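PDB 5K3J: acyl-coenzyme A oxidase acox-1.2 from Caenorhabditis elegans, which catalyses the FAD-dependent first step of peroxisomal beta-oxidation of ascaroside pheromones, desaturating the five-carbon omega side chain of asc-omega-C5-CoA and reducing oxygen to hydrogen peroxide. Local coordinates for residues Q295-Q300 against S386-V391; Y350-T355 against H394-G399; S390-E395 against L533-A538. One frame throughout, in Å; residues are numbered along the deposited sequence.

Contact 1: residues Q295-Q300 against S386-V391; sequences QMAMEQ and SGLKSV. With 6QA (~{S}-[2-[3-[[(2~{R})-4-[[[(2~{R},3~{S},4~{R},5~{R})-5-(6-aminopurin-9-yl)-4-oxidanyl-3-phosphonooxy-oxolan-2-yl]methoxy-oxidanyl-phosphoryl]oxy-oxidanyl-phosphoryl]oxy-3,3-dimethyl-2-oxidanyl-butanoyl]amino]propanoylamino]ethyl] 5-[(2~{R},3~{R},5~{R},6~{S})-6-methyl-3,5-bis(oxidanyl)oxan-2-yl]oxypentanethioate), chain E.
A297 and K389 bring two helices together, their CA atoms 6.2 Å apart, at a point where helix 287-315 is kinked and the N atoms of A297 and M298 lack the usual bond to the turn before. The thioether end of M296 lies slantwise against the stem of K389, with SD 3.7 Å from K389 CB and CE of M296 almost as near. The M296 chain bends at chi3 (-57°), which turns its methyl back over that CB and lets both SD and CE make contact. K389 meets the thioether mainly with its CB. Its bent chain carries NZ away to the carbonyls of G433 and G428, which satisfy the buried ammonium. Beside this pair, the methyl of A297 meets CD2 of L388 at 4.1 Å. One turn along from Q295, E299 leaves the helix interface and takes, through OE1, a 2.9 Å hydrogen bond from O01 of the ascaroside-CoA, the sugar hydroxyl next to the glycosidic carbon; E299 is important for binding this substrate. Around the helix pair, L388 reaches helices 343-363 and 520-543, M298 packs on helix 343-363, and S386 and S390 rest on helix 435-450.

Contact 2: residues Y350-T355 against H394-G399; sequences YAFIFT and HETGEG. With ATP (adenosine-5'-triphosphate), chain D.
With CG anti to the carbonyl carbon (chi1 -66°), F352 sends its ring out toward helix 379-405, while E395, its CG set the same way and its chain extended beyond (chi2 179°), holds its carboxylate at the far end of that ring. E395 runs roughly perpendicular to F352. OE1 of E395 comes in at the ring edge, in the plane, 3.5 Å from F352 CZ, and the ring and carboxylate planes are turned 29° apart. On the neighbouring corner, T396 OG1 approaches F352 CE2 obliquely at 3.4 Å, the threonine passing alongside the phenyl group and pointing the other way. The one proton of that hydroxyl has two carbonyls within hydrogen-bonding distance, V392 O in its own helix and Q300 O. Within helix 343-363, T355 OG1 donates to A351 O at 2.6 Å, reaching it from the face opposite to the one used by T355 N. On another side of helix 379-405, H394 lays its imidazole against the ATP adenine, with ATP C5 3.6 Å above the middle of the imidazole. No hydrogen bond joins the two segments. The oxygen that meets F352 faces the C-H rim, the electropositive part of a phenyl ring, so the encounter is probably mildly attractive; the long, weak ion pairs of E395 with R348 and R532 are likely to help offset its buried charge.

Contact 3: residues S390-E395 against L533-A538; sequences SVVAHE and LFIIEA. With ATP (adenosine-5'-triphosphate), chain D.
Apolar contact joins V391 and V392 to I535, whose CD1 methyl does all the touching across from helix 520-543. It meets V392 CG2 at 4.3 Å and V391 CG1 at 4.4 Å, so one methyl bridges two consecutive valines. I535 is stretched toward them, CD1 anti to CA (chi2 163°), across a gap where the nearest CA atoms, those of V392 and I535, stand 9.2 Å apart. Polar contact belongs to the nucleotide: the adenine amino nitrogen N6 of ATP gives a weak hydrogen bond to S390 O, 3.2 Å long and bent to 139° at the hydrogen. The one proton of the S390 hydroxyl has both N435 O and S386 O within reach. Contact with the face of the adenine is completed by H394, whose CB sits 3.4 Å from ATP C6, beside the imidazole. With the imidazole replaced by the methyl of an alanine here, the adenine loses the ring over one face and would probably be freer to shift. With R528 and Y573 of the same chain and H340 and Q402 of the second subunit also gripping ATP, the valine–isoleucine seam backs a nucleotide site shared across the homodimer of this acyl-CoA oxidase.

Overall arrangement
Helix 379-405 runs through all three contacts, which lie with their centres only 7 to 8 Å apart. Successive turns of it meet helix 287-315 in contact 1, helix 520-543 in contact 3 and helix 343-363 in contact 2. The partner helices also touch one another: T355 CG2 lies 3.5 Å from F534 CE2, and M298 CE 3.3 Å from I353 O. Contacts 1 and 3 are joined through Q300 CB and V392 CG1, 3.4 Å apart. Contact 1 reaches the ascaroside pocket through E299, whose side chain is about 8 Å from that of V392, and the ATP site through S390 and V391, shared with contact 3; H394 brings contacts 2 and 3 to that site.

Contact 1: residues Q295-Q300 against S386-V391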
loop_
_atom_site.group_PDB
_atom_site.type_symbol
_atom_site.label_atom_id
_atom_site.label_comp_id
_atom_site.label_asym_id
_atom_site.label_seq_id
_atom_site.Cartn_x
_atom_site.Cartn_y
_atom_site.Cartn_z
ATOM N N GLN A 295 19.219 -1.188 -11.412
ATOM C CA GLN A 295 19.663 -1.190 -10.024
ATOM C C GLN A 295 18.563 -1.540 -9.014
ATOM O O GLN A 295 18.853 -2.063 -7.940
ATOM C CB GLN A 295 20.278 0.178 -9.696
ATOM C CG GLN A 295 20.693 0.387 -8.252
ATOM C CD GLN A 295 19.694 1.228 -7.480
ATOM O OE1 GLN A 295 18.581 1.473 -7.947
ATOM N NE2 GLN A 295 20.092 1.684 -6.297
ATOM N N MET A 296 17.305 -1.279 -9.352
ATOM C CA MET A 296 16.247 -1.398 -8.345
ATOM C C MET A 296 15.750 -2.821 -8.100
ATOM O O MET A 296 14.931 -3.040 -7.220
ATOM C CB MET A 296 15.062 -0.496 -8.702
ATOM C CG MET A 296 14.762 -0.373 -10.180
ATOM S SD MET A 296 13.536 0.919 -10.469
ATOM C CE MET A 296 12.198 0.319 -9.444
ATOM N N ALA A 297 16.241 -3.791 -8.861
ATOM C CA ALA A 297 15.991 -5.180 -8.497
ATOM C C ALA A 297 16.741 -5.457 -7.198
ATOM O O ALA A 297 16.221 -6.098 -6.283
ATOM C CB ALA A 297 16.428 -6.135 -9.596
ATOM N N MET A 298 17.965 -4.943 -7.130
ATOM C CA MET A 298 18.786 -4.996 -5.930
ATOM C C MET A 298 18.142 -4.222 -4.787
ATOM O O MET A 298 18.001 -4.735 -3.677
ATOM C CB MET A 298 20.170 -4.429 -6.228
ATOM C CG MET A 298 21.046 -4.249 -5.008
ATOM S SD MET A 298 21.563 -5.818 -4.305
ATOM C CE MET A 298 22.524 -6.468 -5.666
ATOM N N GLU A 299 17.751 -2.983 -5.075
ATOM C CA GLU A 299 17.246 -2.057 -4.064
ATOM C C GLU A 299 15.841 -2.420 -3.577
ATOM O O GLU A 299 15.542 -2.318 -2.384
ATOM C CB GLU A 299 17.246 -0.635 -4.617
ATOM C CG GLU A 299 16.820 0.422 -3.619
ATOM C CD GLU A 299 16.653 1.785 -4.256
ATOM O OE1 GLU A 299 16.276 1.841 -5.445
ATOM O OE2 GLU A 299 16.899 2.801 -3.571
ATOM N N GLN A 300 14.974 -2.841 -4.497
ATOM C CA GLN A 300 13.648 -3.298 -4.111
ATOM C C GLN A 300 13.741 -4.726 -3.599
ATOM O O GLN A 300 12.735 -5.332 -3.234
ATOM C CB GLN A 300 12.660 -3.194 -5.279
ATOM C CG GLN A 300 12.413 -1.799 -5.807
ATOM C CD GLN A 300 11.281 -1.097 -5.096
ATOM O OE1 GLN A 300 10.384 -1.736 -4.552
ATOM N NE2 GLN A 300 11.316 0.228 -5.099
ATOM N N SER A 386 13.090 -3.174 -18.096
ATOM C CA SER A 386 11.793 -2.516 -18.211
ATOM C C SER A 386 10.741 -3.262 -17.406
ATOM O O SER A 386 10.002 -2.668 -16.618
ATOM C CB SER A 386 11.361 -2.424 -19.670
ATOM O OG SER A 386 12.234 -1.576 -20.395
ATOM N N GLY A 387 10.679 -4.571 -17.611
ATOM C CA GLY A 387 9.733 -5.401 -16.892
ATOM C C GLY A 387 10.245 -5.767 -15.516
ATOM O O GLY A 387 9.461 -5.958 -14.588
ATOM N N LEU A 388 11.563 -5.868 -15.387
ATOM C CA LEU A 388 12.176 -6.273 -14.129
ATOM C C LEU A 388 11.849 -5.290 -13.005
ATOM O O LEU A 388 11.523 -5.706 -11.896
ATOM C CB LEU A 388 13.691 -6.406 -14.283
ATOM C CG LEU A 388 14.387 -7.246 -13.212
ATOM C CD1 LEU A 388 13.791 -8.638 -13.183
ATOM C CD2 LEU A 388 15.887 -7.312 -13.454
ATOM N N LYS A 389 11.923 -3.991 -13.284
ATOM C CA LYS A 389 11.622 -2.995 -12.260
ATOM C C LYS A 389 10.130 -2.975 -11.935
ATOM O O LYS A 389 9.741 -2.701 -10.805
ATOM C CB LYS A 389 12.098 -1.608 -12.703
ATOM C CG LYS A 389 11.353 -1.038 -13.897
ATOM C CD LYS A 389 10.856 0.376 -13.618
ATOM C CE LYS A 389 9.550 0.376 -12.833
ATOM N NZ LYS A 389 9.101 1.754 -12.474
ATOM N N SER A 390 9.302 -3.281 -12.927
ATOM C CA SER A 390 7.857 -3.258 -12.744
ATOM C C SER A 390 7.380 -4.406 -11.857
ATOM O O SER A 390 6.707 -4.181 -10.852
ATOM C CB SER A 390 7.149 -3.311 -14.097
ATOM O OG SER A 390 7.413 -2.137 -14.844
ATOM N N VAL A 391 7.735 -5.631 -12.234
ATOM C CA VAL A 391 7.336 -6.815 -11.476
ATOM C C VAL A 391 7.915 -6.792 -10.066
ATOM O O VAL A 391 7.212 -7.076 -9.093
ATOM C CB VAL A 391 7.772 -8.113 -12.185
ATOM C CG1 VAL A 391 7.637 -9.311 -11.253
ATOM C CG2 VAL A 391 6.952 -8.327 -13.445
HETATM P P26 6QA E . 9.914 7.704 -26.443
HETATM P P29 6QA E . 9.867 6.567 -29.238
HETATM P P50 6QA E . 9.713 -0.293 -30.708
HETATM O O01 6QA E . 15.095 4.486 -5.666
HETATM C C02 6QA E . 15.841 5.284 -6.611
HETATM C C03 6QA E . 15.031 6.589 -6.665
HETATM O O04 6QA E . 15.397 7.366 -7.710
HETATM C C05 6QA E . 14.882 7.001 -8.950
HETATM C C06 6QA E . 14.059 8.201 -9.496
HETATM C C07 6QA E . 14.173 8.182 -11.038
HETATM C C08 6QA E . 13.921 9.593 -11.566
HETATM C C09 6QA E . 12.788 9.613 -12.506
HETATM S S10 6QA E . 13.181 10.444 -14.130
HETATM C C11 6QA E . 12.771 9.444 -15.588
HETATM C C12 6QA E . 11.845 8.286 -15.350
HETATM N N13 6QA E . 10.811 8.359 -16.312
HETATM C C14 6QA E . 10.633 7.326 -17.312
HETATM C C15 6QA E . 9.465 7.431 -18.355
HETATM C C16 6QA E . 10.105 7.400 -19.784
HETATM N N17 6QA E . 9.380 6.484 -20.685
HETATM C C18 6QA E . 9.494 6.717 -22.131
HETATM C C19 6QA E . 8.758 5.785 -23.091
HETATM O O20 6QA E . 7.929 4.917 -22.352
HETATM C C21 6QA E . 9.750 4.944 -23.944
HETATM C C22 6QA E . 8.795 4.183 -24.964
HETATM C C23 6QA E . 10.562 3.996 -23.001
HETATM C C24 6QA E . 10.761 5.742 -24.760
HETATM O O25 6QA E . 10.240 6.119 -26.051
HETATM O O27 6QA E . 8.814 8.324 -25.568
HETATM O O28 6QA E . 9.430 7.681 -28.080
HETATM O O30 6QA E . 10.811 7.279 -30.212
HETATM O O31 6QA E . 10.569 5.234 -28.491
HETATM C C32 6QA E . 10.089 3.957 -28.674
HETATM C C33 6QA E . 11.090 3.218 -29.659
HETATM O O34 6QA E . 12.303 3.485 -29.360
HETATM C C35 6QA E . 13.049 2.138 -28.835
HETATM N N36 6QA E . 13.635 2.411 -27.513
HETATM C C37 6QA E . 13.037 3.055 -26.507
HETATM N N38 6QA E . 13.843 3.147 -25.448
HETATM C C39 6QA E . 15.022 2.543 -25.774
HETATM C C40 6QA E . 14.900 2.081 -27.085
HETATM N N41 6QA E . 15.951 1.436 -27.662
HETATM C C42 6QA E . 17.076 1.248 -26.974
HETATM N N43 6QA E . 17.232 1.684 -25.707
HETATM C C44 6QA E . 16.247 2.327 -25.080
HETATM N N45 6QA E . 16.417 2.803 -23.703
HETATM C C46 6QA E . 12.174 1.180 -28.807
HETATM O O47 6QA E . 12.676 -0.010 -29.569
HETATM C C48 6QA E . 10.902 1.702 -29.470
HETATM O O49 6QA E . 10.674 1.093 -30.698
HETATM O O51 6QA E . 8.461 -0.007 -31.483
HETATM O O52 6QA E . 9.359 -0.695 -29.267
HETATM O O53 6QA E . 10.480 -1.428 -31.328
HETATM O O54 6QA E . 8.633 6.112 -29.975
HETATM O O55 6QA E . 11.176 8.537 -26.320
HETATM O O56 6QA E . 10.140 7.636 -22.542
HETATM O O57 6QA E . 11.359 6.390 -17.371
HETATM O O58 6QA E . 11.727 9.121 -12.141
HETATM O O59 6QA E . 15.217 7.372 -5.454
HETATM C C60 6QA E . 16.595 7.666 -5.199
HETATM C C61 6QA E . 16.545 8.546 -3.970
HETATM C C62 6QA E . 17.417 6.359 -5.037
HETATM C C63 6QA E . 17.243 5.453 -6.181
HETATM O O64 6QA E . 18.844 6.700 -4.935
#

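Contact 2: residues Y350-T355 against H394-G399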
loop_
_atom_site.group_PDB
_atom_site.type_symbol
_atom_site.label_atom_id
_atom_site.label_comp_id
_atom_site.label_asym_id
_atom_site.label_seq_id
_atom_site.Cartn_x
_atom_site.Cartn_y
_atom_site.Cartn_z
ATOM N N TYR A 350 15.786 -12.406 -1.581
ATOM C CA TYR A 350 17.021 -13.029 -2.038
ATOM C C TYR A 350 17.051 -13.126 -3.558
ATOM O O TYR A 350 18.047 -12.775 -4.190
ATOM C CB TYR A 350 17.186 -14.420 -1.422
ATOM C CG TYR A 350 17.706 -14.408 -0.002
ATOM C CD1 TYR A 350 16.839 -14.500 1.076
ATOM C CD2 TYR A 350 19.065 -14.304 0.258
ATOM C CE1 TYR A 350 17.307 -14.489 2.375
ATOM C CE2 TYR A 350 19.547 -14.292 1.554
ATOM C CZ TYR A 350 18.661 -14.386 2.610
ATOM O OH TYR A 350 19.130 -14.374 3.902
ATOM N N ALA A 351 15.952 -13.601 -4.138
ATOM C CA ALA A 351 15.867 -13.809 -5.579
ATOM C C ALA A 351 16.047 -12.502 -6.343
ATOM O O ALA A 351 16.737 -12.464 -7.364
ATOM C CB ALA A 351 14.540 -14.455 -5.946
ATOM N N PHE A 352 15.430 -11.436 -5.843
ATOM C CA PHE A 352 15.520 -10.129 -6.493
ATOM C C PHE A 352 16.951 -9.598 -6.462
ATOM O O PHE A 352 17.455 -9.084 -7.460
ATOM C CB PHE A 352 14.586 -9.106 -5.830
ATOM C CG PHE A 352 13.122 -9.416 -5.983
ATOM C CD1 PHE A 352 12.690 -10.396 -6.861
ATOM C CD2 PHE A 352 12.175 -8.721 -5.247
ATOM C CE1 PHE A 352 11.349 -10.681 -6.997
ATOM C CE2 PHE A 352 10.832 -9.001 -5.379
ATOM C CZ PHE A 352 10.419 -9.983 -6.256
ATOM N N ILE A 353 17.595 -9.724 -5.305
ATOM C CA ILE A 353 18.937 -9.186 -5.092
ATOM C C ILE A 353 19.964 -9.850 -6.007
ATOM O O ILE A 353 20.817 -9.176 -6.589
ATOM C CB ILE A 353 19.362 -9.345 -3.616
ATOM C CG1 ILE A 353 18.641 -8.306 -2.756
ATOM C CG2 ILE A 353 20.871 -9.201 -3.455
ATOM C CD1 ILE A 353 18.767 -8.550 -1.270
ATOM N N PHE A 354 19.867 -11.169 -6.148
ATOM C CA PHE A 354 20.762 -11.909 -7.034
ATOM C C PHE A 354 20.467 -11.565 -8.487
ATOM O O PHE A 354 21.372 -11.498 -9.319
ATOM C CB PHE A 354 20.626 -13.414 -6.804
ATOM C CG PHE A 354 20.984 -13.845 -5.412
ATOM C CD1 PHE A 354 21.987 -13.197 -4.715
ATOM C CD2 PHE A 354 20.312 -14.889 -4.795
ATOM C CE1 PHE A 354 22.318 -13.581 -3.437
ATOM C CE2 PHE A 354 20.640 -15.278 -3.513
ATOM C CZ PHE A 354 21.646 -14.622 -2.832
ATOM N N THR A 355 19.191 -11.352 -8.782
ATOM C CA THR A 355 18.774 -10.882 -10.093
ATOM C C THR A 355 19.319 -9.475 -10.316
ATOM O O THR A 355 19.642 -9.088 -11.440
ATOM C CB THR A 355 17.234 -10.890 -10.226
ATOM O OG1 THR A 355 16.737 -12.207 -9.954
ATOM C CG2 THR A 355 16.800 -10.470 -11.621
ATOM N N HIS A 394 6.338 -4.064 -7.842
ATOM C CA HIS A 394 4.953 -4.437 -7.584
ATOM C C HIS A 394 4.864 -5.542 -6.539
ATOM O O HIS A 394 4.089 -5.447 -5.589
ATOM C CB HIS A 394 4.275 -4.877 -8.882
ATOM C CG HIS A 394 2.916 -5.475 -8.687
ATOM N ND1 HIS A 394 1.837 -4.747 -8.239
ATOM C CD2 HIS A 394 2.463 -6.737 -8.885
ATOM C CE1 HIS A 394 0.777 -5.531 -8.168
ATOM N NE2 HIS A 394 1.130 -6.744 -8.553
ATOM N N GLU A 395 5.671 -6.583 -6.717
ATOM C CA GLU A 395 5.689 -7.713 -5.792
ATOM C C GLU A 395 6.364 -7.350 -4.471
ATOM O O GLU A 395 5.990 -7.866 -3.420
ATOM C CB GLU A 395 6.385 -8.923 -6.427
ATOM C CG GLU A 395 5.645 -9.511 -7.623
ATOM C CD GLU A 395 6.369 -10.698 -8.235
ATOM O OE1 GLU A 395 7.500 -10.993 -7.794
ATOM O OE2 GLU A 395 5.809 -11.333 -9.155
ATOM N N THR A 396 7.356 -6.464 -4.526
ATOM C CA THR A 396 7.977 -5.950 -3.308
ATOM C C THR A 396 6.947 -5.171 -2.503
ATOM O O THR A 396 6.970 -5.176 -1.272
ATOM C CB THR A 396 9.187 -5.040 -3.616
ATOM O OG1 THR A 396 10.167 -5.784 -4.348
ATOM C CG2 THR A 396 9.818 -4.519 -2.334
ATOM N N GLY A 397 6.043 -4.506 -3.215
ATOM C CA GLY A 397 4.953 -3.777 -2.595
ATOM C C GLY A 397 4.052 -4.687 -1.786
ATOM O O GLY A 397 3.905 -4.505 -0.577
ATOM N N GLU A 398 3.453 -5.669 -2.453
ATOM C CA GLU A 398 2.598 -6.648 -1.788
ATOM C C GLU A 398 3.314 -7.314 -0.621
ATOM O O GLU A 398 2.724 -7.531 0.438
ATOM C CB GLU A 398 2.132 -7.715 -2.775
ATOM C CG GLU A 398 1.213 -7.206 -3.868
ATOM C CD GLU A 398 0.863 -8.296 -4.863
ATOM O OE1 GLU A 398 1.791 -8.999 -5.318
ATOM O OE2 GLU A 398 -0.334 -8.461 -5.181
ATOM N N GLY A 399 4.589 -7.632 -0.822
ATOM C CA GLY A 399 5.392 -8.269 0.204
ATOM C C GLY A 399 5.528 -7.427 1.455
ATOM O O GLY A 399 5.387 -7.931 2.569
HETATM P PG ATP D . -1.751 -12.558 -14.037
HETATM O O1G ATP D . -1.188 -12.802 -15.416
HETATM O O2G ATP D . -3.260 -12.472 -13.994
HETATM O O3G ATP D . -1.141 -13.417 -12.955
HETATM P PB ATP D . -1.835 -10.280 -12.406
HETATM O O1B ATP D . -0.711 -10.069 -11.417
HETATM O O2B ATP D . -3.117 -10.942 -11.957
HETATM O O3B ATP D . -1.252 -11.065 -13.686
HETATM P PA ATP D . -3.553 -8.669 -13.882
HETATM O O1A ATP D . -3.222 -8.296 -15.309
HETATM O O2A ATP D . -4.429 -9.867 -13.600
HETATM O O3A ATP D . -2.177 -8.856 -13.070
HETATM O "O5'" ATP D . -4.195 -7.389 -13.151
HETATM C "C5'" ATP D . -4.448 -7.408 -11.746
HETATM C "C4'" ATP D . -4.101 -6.027 -11.219
HETATM O "O4'" ATP D . -2.729 -5.964 -10.814
HETATM C "C3'" ATP D . -4.308 -5.000 -12.320
HETATM O "O3'" ATP D . -5.200 -3.981 -11.865
HETATM C "C2'" ATP D . -2.935 -4.423 -12.588
HETATM O "O2'" ATP D . -2.984 -3.007 -12.769
HETATM C "C1'" ATP D . -2.119 -4.792 -11.358
HETATM N N9 ATP D . -0.698 -5.062 -11.696
HETATM C C8 ATP D . -0.223 -6.196 -12.238
HETATM N N7 ATP D . 1.119 -6.134 -12.422
HETATM C C5 ATP D . 1.529 -4.931 -11.986
HETATM C C6 ATP D . 2.822 -4.214 -11.893
HETATM N N6 ATP D . 3.980 -4.786 -12.310
HETATM N N1 ATP D . 2.804 -2.968 -11.369
HETATM C C2 ATP D . 1.664 -2.388 -10.949
HETATM N N3 ATP D . 0.458 -2.978 -11.007
HETATM C C4 ATP D . 0.328 -4.228 -11.507
#

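Contact 3: residues S390-E395 against L533-A538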
loop_
_atom_site.group_PDB
_atom_site.type_symbol
_atom_site.label_atom_id
_atom_site.label_comp_id
_atom_site.label_asym_id
_atom_site.label_seq_id
_atom_site.Cartn_x
_atom_site.Cartn_y
_atom_site.Cartn_z
ATOM N N SER A 390 9.302 -3.281 -12.927
ATOM C CA SER A 390 7.857 -3.258 -12.744
ATOM C C SER A 390 7.380 -4.406 -11.857
ATOM O O SER A 390 6.707 -4.181 -10.852
ATOM C CB SER A 390 7.149 -3.311 -14.097
ATOM O OG SER A 390 7.413 -2.137 -14.844
ATOM N N VAL A 391 7.735 -5.631 -12.234
ATOM C CA VAL A 391 7.336 -6.815 -11.476
ATOM C C VAL A 391 7.915 -6.792 -10.066
ATOM O O VAL A 391 7.212 -7.076 -9.093
ATOM C CB VAL A 391 7.772 -8.113 -12.185
ATOM C CG1 VAL A 391 7.637 -9.311 -11.253
ATOM C CG2 VAL A 391 6.952 -8.327 -13.445
ATOM N N VAL A 392 9.194 -6.444 -9.961
ATOM C CA VAL A 392 9.882 -6.417 -8.678
ATOM C C VAL A 392 9.254 -5.402 -7.726
ATOM O O VAL A 392 8.905 -5.747 -6.603
ATOM C CB VAL A 392 11.381 -6.109 -8.857
ATOM C CG1 VAL A 392 11.972 -5.603 -7.572
ATOM C CG2 VAL A 392 12.127 -7.351 -9.329
ATOM N N ALA A 393 9.093 -4.161 -8.183
ATOM C CA ALA A 393 8.513 -3.108 -7.347
ATOM C C ALA A 393 7.081 -3.441 -6.931
ATOM O O ALA A 393 6.663 -3.140 -5.810
ATOM C CB ALA A 393 8.546 -1.767 -8.071
ATOM N N HIS A 394 6.338 -4.064 -7.842
ATOM C CA HIS A 394 4.953 -4.437 -7.584
ATOM C C HIS A 394 4.864 -5.542 -6.539
ATOM O O HIS A 394 4.089 -5.447 -5.589
ATOM C CB HIS A 394 4.275 -4.877 -8.882
ATOM C CG HIS A 394 2.916 -5.475 -8.687
ATOM N ND1 HIS A 394 1.837 -4.747 -8.239
ATOM C CD2 HIS A 394 2.463 -6.737 -8.885
ATOM C CE1 HIS A 394 0.777 -5.531 -8.168
ATOM N NE2 HIS A 394 1.130 -6.744 -8.553
ATOM N N GLU A 395 5.671 -6.583 -6.717
ATOM C CA GLU A 395 5.689 -7.713 -5.792
ATOM C C GLU A 395 6.364 -7.350 -4.471
ATOM O O GLU A 395 5.990 -7.866 -3.420
ATOM C CB GLU A 395 6.385 -8.923 -6.427
ATOM C CG GLU A 395 5.645 -9.511 -7.623
ATOM C CD GLU A 395 6.369 -10.698 -8.235
ATOM O OE1 GLU A 395 7.500 -10.993 -7.794
ATOM O OE2 GLU A 395 5.809 -11.333 -9.155
ATOM N N LEU A 533 10.429 -15.607 -14.932
ATOM C CA LEU A 533 11.310 -16.681 -15.365
ATOM C C LEU A 533 12.761 -16.291 -15.121
ATOM O O LEU A 533 13.548 -17.092 -14.618
ATOM C CB LEU A 533 11.083 -17.008 -16.844
ATOM C CG LEU A 533 12.162 -17.807 -17.583
ATOM C CD1 LEU A 533 12.421 -19.159 -16.928
ATOM C CD2 LEU A 533 11.779 -17.992 -19.043
ATOM N N PHE A 534 13.104 -15.054 -15.468
ATOM C CA PHE A 534 14.476 -14.574 -15.334
ATOM C C PHE A 534 14.924 -14.503 -13.879
ATOM O O PHE A 534 16.040 -14.904 -13.552
ATOM C CB PHE A 534 14.627 -13.197 -15.983
ATOM C CG PHE A 534 16.035 -12.673 -15.963
ATOM C CD1 PHE A 534 16.911 -12.963 -16.996
ATOM C CD2 PHE A 534 16.483 -11.892 -14.908
ATOM C CE1 PHE A 534 18.208 -12.486 -16.977
ATOM C CE2 PHE A 534 17.774 -11.414 -14.884
ATOM C CZ PHE A 534 18.640 -11.712 -15.922
ATOM N N ILE A 535 14.059 -13.969 -13.021
ATOM C CA ILE A 535 14.343 -13.863 -11.592
ATOM C C ILE A 535 14.710 -15.227 -11.014
ATOM O O ILE A 535 15.638 -15.350 -10.213
ATOM C CB ILE A 535 13.140 -13.274 -10.821
ATOM C CG1 ILE A 535 12.901 -11.823 -11.245
ATOM C CG2 ILE A 535 13.368 -13.345 -9.319
ATOM C CD1 ILE A 535 11.539 -11.285 -10.864
ATOM N N ILE A 536 13.987 -16.254 -11.451
ATOM C CA ILE A 536 14.230 -17.625 -11.023
ATOM C C ILE A 536 15.598 -18.135 -11.485
ATOM O O ILE A 536 16.367 -18.672 -10.684
ATOM C CB ILE A 536 13.131 -18.560 -11.550
ATOM C CG1 ILE A 536 11.794 -18.206 -10.901
ATOM C CG2 ILE A 536 13.484 -20.012 -11.279
ATOM C CD1 ILE A 536 10.642 -19.051 -11.382
ATOM N N GLU A 537 15.892 -17.961 -12.772
ATOM C CA GLU A 537 17.169 -18.386 -13.342
ATOM C C GLU A 537 18.340 -17.718 -12.641
ATOM O O GLU A 537 19.311 -18.373 -12.255
ATOM C CB GLU A 537 17.226 -18.068 -14.837
ATOM C CG GLU A 537 16.136 -18.704 -15.665
ATOM C CD GLU A 537 16.357 -18.498 -17.147
ATOM O OE1 GLU A 537 16.020 -17.405 -17.650
ATOM O OE2 GLU A 537 16.880 -19.423 -17.804
ATOM N N ALA A 538 18.235 -16.401 -12.495
ATOM C CA ALA A 538 19.244 -15.598 -11.816
ATOM C C ALA A 538 19.534 -16.140 -10.421
ATOM O O ALA A 538 20.692 -16.249 -10.014
ATOM C CB ALA A 538 18.793 -14.149 -11.736
HETATM P PG ATP D . -1.751 -12.558 -14.037
HETATM O O1G ATP D . -1.188 -12.802 -15.416
HETATM O O2G ATP D . -3.260 -12.472 -13.994
HETATM O O3G ATP D . -1.141 -13.417 -12.955
HETATM P PB ATP D . -1.835 -10.280 -12.406
HETATM O O1B ATP D . -0.711 -10.069 -11.417
HETATM O O2B ATP D . -3.117 -10.942 -11.957
HETATM O O3B ATP D . -1.252 -11.065 -13.686
HETATM P PA ATP D . -3.553 -8.669 -13.882
HETATM O O1A ATP D . -3.222 -8.296 -15.309
HETATM O O2A ATP D . -4.429 -9.867 -13.600
HETATM O O3A ATP D . -2.177 -8.856 -13.070
HETATM O "O5'" ATP D . -4.195 -7.389 -13.151
HETATM C "C5'" ATP D . -4.448 -7.408 -11.746
HETATM C "C4'" ATP D . -4.101 -6.027 -11.219
HETATM O "O4'" ATP D . -2.729 -5.964 -10.814
HETATM C "C3'" ATP D . -4.308 -5.000 -12.320
HETATM O "O3'" ATP D . -5.200 -3.981 -11.865
HETATM C "C2'" ATP D . -2.935 -4.423 -12.588
HETATM O "O2'" ATP D . -2.984 -3.007 -12.769
HETATM C "C1'" ATP D . -2.119 -4.792 -11.358
HETATM N N9 ATP D . -0.698 -5.062 -11.696
HETATM C C8 ATP D . -0.223 -6.196 -12.238
HETATM N N7 ATP D . 1.119 -6.134 -12.422
HETATM C C5 ATP D . 1.529 -4.931 -11.986
HETATM C C6 ATP D . 2.822 -4.214 -11.893
HETATM N N6 ATP D . 3.980 -4.786 -12.310
HETATM N N1 ATP D . 2.804 -2.968 -11.369
HETATM C C2 ATP D . 1.664 -2.388 -10.949
HETATM N N3 ATP D . 0.458 -2.978 -11.007
HETATM C C4 ATP D . 0.328 -4.228 -11.507
#